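Local coordinates for protein basic helix-loop-helix, putative, expressed (Oryza sativa subsp. japonica, PDB 5LW0) that binds ADP-ribose through its macrodomain and probably takes part in ADP-ribosylation-dependent regulation of DNA interstrand crosslink repair, at residues 125-130 with 139-144. Sequence-based numbering, arbitrary orientation.
Sequences IANAAN and GVNAAI. With AR6 ([(2R,3S,4R,5R)-5-(6-aminopurin-9-yl)-3,4-dihydroxy-oxolan-2-yl]methyl [hydroxy-[[(2R,3S,4R,5S)-3,4,5-trihydroxyoxolan-2-yl]methoxy]phosphoryl] hydrogen phosphate), chain C.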
ATOM      1  N   ILE A 125      -7.299   0.058  -1.784  1.00 13.15           N
ATOM      2  CA  ILE A 125      -6.112  -0.711  -1.423  1.00 13.74           C
ATOM      3  C   ILE A 125      -4.900  -0.260  -2.217  1.00 13.54           C
ATOM      4  O   ILE A 125      -5.019   0.254  -3.329  1.00 15.20           O
ATOM      5  CB  ILE A 125      -6.318  -2.225  -1.572  1.00 15.54           C
ATOM      6  CG1 ILE A 125      -6.490  -2.595  -2.994  1.00 19.14           C
ATOM      7  CG2 ILE A 125      -7.504  -2.726  -0.719  1.00 17.40           C
ATOM      8  CD1 ILE A 125      -6.555  -4.109  -3.210  1.00 22.31           C
ATOM      9  N   ALA A 126      -3.729  -0.361  -1.593  1.00 13.18           N
ATOM     10  CA  ALA A 126      -2.456  -0.062  -2.285  1.00 13.79           C
ATOM     11  C   ALA A 126      -1.798  -1.308  -2.813  1.00 13.86           C
ATOM     12  O   ALA A 126      -1.891  -2.385  -2.199  1.00 15.03           O
ATOM     13  CB  ALA A 126      -1.529   0.622  -1.328  1.00 14.17           C
ATOM     14  N   ASN A 127      -1.097  -1.155  -3.919  1.00 14.10           N
ATOM     15  CA  ASN A 127      -0.343  -2.208  -4.547  1.00 14.25           C
ATOM     16  C   ASN A 127       1.135  -1.873  -4.597  1.00 14.86           C
ATOM     17  O   ASN A 127       1.507  -0.747  -4.868  1.00 15.60           O
ATOM     18  CB  ASN A 127      -0.886  -2.398  -5.925  1.00 15.35           C
ATOM     19  CG  ASN A 127      -0.129  -3.452  -6.696  1.00 16.50           C
ATOM     20  OD1 ASN A 127       0.282  -4.461  -6.119  1.00 16.74           O
ATOM     21  ND2 ASN A 127       0.037  -3.234  -8.005  1.00 15.99           N
ATOM     22  N   ALA A 128       2.012  -2.841  -4.286  1.00 14.52           N
ATOM     23  CA  ALA A 128       3.402  -2.661  -4.461  1.00 14.78           C
ATOM     24  C   ALA A 128       3.744  -3.061  -5.898  1.00 15.35           C
ATOM     25  O   ALA A 128       3.964  -4.214  -6.210  1.00 16.07           O
ATOM     26  CB  ALA A 128       4.186  -3.467  -3.440  1.00 16.66           C
ATOM     27  N   ALA A 129       3.786  -2.057  -6.732  1.00 14.82           N
ATOM     28  CA  ALA A 129       3.816  -2.250  -8.173  1.00 16.25           C
ATOM     29  C   ALA A 129       5.207  -2.424  -8.666  1.00 16.48           C
ATOM     30  O   ALA A 129       6.191  -2.193  -7.959  1.00 15.79           O
ATOM     31  CB  ALA A 129       3.153  -1.022  -8.841  1.00 16.71           C
ATOM     32  N   ASN A 130       5.328  -2.766  -9.972  1.00 17.33           N
ATOM     33  CA  ASN A 130       6.595  -2.582 -10.697  1.00 18.67           C
ATOM     34  C   ASN A 130       6.527  -1.359 -11.646  1.00 17.51           C
ATOM     35  O   ASN A 130       5.451  -0.809 -11.880  1.00 18.07           O
ATOM     36  CB  ASN A 130       6.955  -3.873 -11.466  1.00 20.13           C
ATOM     37  CG  ASN A 130       5.891  -4.268 -12.445  1.00 21.98           C
ATOM     38  OD1 ASN A 130       5.638  -3.553 -13.411  1.00 21.71           O
ATOM     39  ND2 ASN A 130       5.191  -5.371 -12.163  1.00 24.26           N
ATOM     40  N   GLY A 139       4.430 -11.627  -5.477  1.00 27.39           N
ATOM     41  CA  GLY A 139       4.070 -10.671  -4.458  1.00 23.52           C
ATOM     42  C   GLY A 139       2.650 -10.159  -4.518  1.00 19.67           C
ATOM     43  O   GLY A 139       1.699 -10.741  -5.135  1.00 20.39           O
ATOM     44  N   VAL A 140       2.460  -9.019  -3.884  1.00 17.66           N
ATOM     45  CA  VAL A 140       1.142  -8.493  -3.783  1.00 17.18           C
ATOM     46  C   VAL A 140       0.633  -8.011  -5.116  1.00 15.95           C
ATOM     47  O   VAL A 140      -0.561  -8.098  -5.406  1.00 17.28           O
ATOM     48  CB  VAL A 140       1.070  -7.389  -2.700  1.00 21.13           C
ATOM     49  CG1 VAL A 140       1.720  -6.130  -3.173  1.00 21.56           C
ATOM     50  CG2 VAL A 140      -0.370  -7.120  -2.352  1.00 25.41           C
ATOM     51  N   ASN A 141       1.537  -7.569  -6.002  1.00 16.34           N
ATOM     52  CA  ASN A 141       1.124  -7.142  -7.351  1.00 16.14           C
ATOM     53  C   ASN A 141       0.421  -8.272  -8.118  1.00 16.91           C
ATOM     54  O   ASN A 141      -0.660  -8.093  -8.664  1.00 15.79           O
ATOM     55  CB  ASN A 141       2.337  -6.663  -8.106  1.00 16.47           C
ATOM     56  CG  ASN A 141       1.998  -6.147  -9.477  1.00 19.76           C
ATOM     57  OD1 ASN A 141       1.536  -5.059  -9.646  1.00 17.04           O
ATOM     58  ND2 ASN A 141       2.266  -6.989 -10.511  1.00 18.20           N
ATOM     59  N   ALA A 142       0.997  -9.480  -8.035  1.00 18.36           N
ATOM     60  CA  ALA A 142       0.330 -10.632  -8.675  1.00 18.94           C
ATOM     61  C   ALA A 142      -1.018 -10.921  -8.102  1.00 19.15           C
ATOM     62  O   ALA A 142      -1.972 -11.172  -8.826  1.00 20.37           O
ATOM     63  CB  ALA A 142       1.228 -11.848  -8.574  1.00 19.34           C
ATOM     64  N   ALA A 143      -1.106 -10.861  -6.776  1.00 20.81           N
ATOM     65  CA  ALA A 143      -2.344 -11.151  -6.100  1.00 18.56           C
ATOM     66  C   ALA A 143      -3.446 -10.176  -6.456  1.00 19.07           C
ATOM     67  O   ALA A 143      -4.569 -10.570  -6.650  1.00 19.40           O
ATOM     68  CB  ALA A 143      -2.103 -11.159  -4.584  1.00 19.72           C
ATOM     69  N   ILE A 144      -3.116  -8.854  -6.482  1.00 17.01           N
ATOM     70  CA  ILE A 144      -4.073  -7.873  -6.783  1.00 16.28           C
ATOM     71  C   ILE A 144      -4.581  -8.003  -8.221  1.00 17.47           C
ATOM     72  O   ILE A 144      -5.773  -7.938  -8.458  1.00 19.63           O
ATOM     73  CB  ILE A 144      -3.550  -6.429  -6.439  1.00 16.64           C
ATOM     74  CG1 ILE A 144      -3.541  -6.293  -4.903  1.00 17.47           C
ATOM     75  CG2 ILE A 144      -4.436  -5.405  -7.074  1.00 18.24           C
ATOM     76  CD1 ILE A 144      -2.832  -5.062  -4.390  1.00 17.50           C
TER
HETATM   77  N1  AR6 C 301      -1.930  -9.566   1.034  1.00 16.95           N
HETATM   78  C2  AR6 C 301      -1.244  -8.800   1.908  1.00 18.03           C
HETATM   79  N3  AR6 C 301       0.068  -8.666   1.905  1.00 18.91           N
HETATM   80  C4  AR6 C 301       0.829  -9.324   0.976  1.00 21.42           C
HETATM   81  C5  AR6 C 301       0.204 -10.137  -0.021  1.00 22.40           C
HETATM   82  C6  AR6 C 301      -1.264 -10.239   0.035  1.00 18.89           C
HETATM   83  N6  AR6 C 301      -1.954 -10.942  -0.831  1.00 19.77           N
HETATM   84  N7  AR6 C 301       1.236 -10.666  -0.833  1.00 22.08           N
HETATM   85  C8  AR6 C 301       2.392 -10.140  -0.368  1.00 20.80           C
HETATM   86  N9  AR6 C 301       2.159  -9.319   0.720  1.00 21.22           N
HETATM   87  PA  AR6 C 301       6.062  -7.392  -2.435  1.00 20.24           P
HETATM   88  PB  AR6 C 301       7.958  -5.153  -2.946  1.00 19.39           P
HETATM   89  C1' AR6 C 301       3.091  -8.483   1.445  1.00 20.94           C
HETATM   90  O1A AR6 C 301       7.233  -8.360  -2.705  1.00 22.58           O
HETATM   91  O1B AR6 C 301       8.999  -5.688  -1.992  1.00 17.94           O
HETATM   92  C1D AR6 C 301       6.054  -7.307  -7.120  1.00 39.55           C
HETATM   93  O1D AR6 C 301       5.711  -8.569  -7.653  1.00 39.06           O
HETATM   94  C2' AR6 C 301       4.500  -9.017   1.673  1.00 19.81           C
HETATM   95  O2' AR6 C 301       4.560 -10.038   2.716  1.00 21.13           O
HETATM   96  O2A AR6 C 301       4.745  -7.639  -3.067  1.00 20.34           O
HETATM   97  O2B AR6 C 301       7.665  -3.682  -2.982  1.00 18.03           O
HETATM   98  C2D AR6 C 301       6.132  -6.267  -8.277  1.00 39.83           C
HETATM   99  O2D AR6 C 301       6.004  -6.925  -9.602  1.00 34.94           O
HETATM  100  C3' AR6 C 301       5.246  -7.738   1.963  1.00 22.37           C
HETATM  101  O3' AR6 C 301       5.149  -7.358   3.363  1.00 21.52           O
HETATM  102  O3A AR6 C 301       6.514  -5.868  -2.787  1.00 19.65           O
HETATM  103  C3D AR6 C 301       7.462  -5.587  -8.105  1.00 33.63           C
HETATM  104  O3D AR6 C 301       8.310  -6.096  -9.175  1.00 46.89           O
HETATM  105  C4' AR6 C 301       4.525  -6.692   1.091  1.00 20.37           C
HETATM  106  O4' AR6 C 301       3.332  -7.292   0.640  1.00 21.19           O
HETATM  107  C4D AR6 C 301       7.979  -6.043  -6.720  1.00 30.38           C
HETATM  108  O4D AR6 C 301       7.323  -7.289  -6.384  1.00 29.21           O
HETATM  109  C5' AR6 C 301       5.326  -6.238  -0.104  1.00 22.56           C
HETATM  110  O5' AR6 C 301       5.918  -7.350  -0.802  1.00 21.21           O
HETATM  111  C5D AR6 C 301       7.663  -5.095  -5.567  1.00 22.87           C
HETATM  112  O5D AR6 C 301       8.403  -5.600  -4.433  1.00 20.97           O
HETATM  113  O   HOH W   1       4.352  -6.833  -5.503  1.00 17.43           O
HETATM  114  O   HOH W   2       2.688  -3.324 -11.426  1.00 21.49           O
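Val-140 faces both the strand 125-128 and the ligand: its CG1 packs on the methyl of Ala-128, CG1 to CB 3.6 Å, while its backbone N donates to O2A of the ADP-ribose alpha-phosphate at 2.8 Å. Asn-141 has its CG anti to the backbone N (chi1 -177°), which carries the amide toward Asn-127 and Asn-130. There OD1 accepts a nearly straight bond from Asn-127 ND2 (2.9 Å), the two amides almost coplanar at 17°, and a second hydrogen bond from a water that Asn-130 N holds in turn. Asn-141 ND2 turns instead to the carbonyls of Lys-134 and Gly-136, so both ends of the amide are fixed. Asn-130 ND2 donates to AR6 O2D of the distal ribose at 3.1 Å, besides its bond to Lys-134 O. This is how a macrodomain grips its nucleotide, the loop after a central strand and the first turn of the following helix closing round diphosphate and distal ribose. Asn-127 ND2 also bonds His-190 ND1, and its side chain slides past Ile-144 CD1. With an alanine here, Asn-141 OD1 and His-190 ND1 would probably lose their common amide donor, and a gap is likely to open against Ile-144 where the amide had been. Ile-144 CD1 meets Ile-125 CD1 tip to tip at 4.0 Å, Ile-188 touching both.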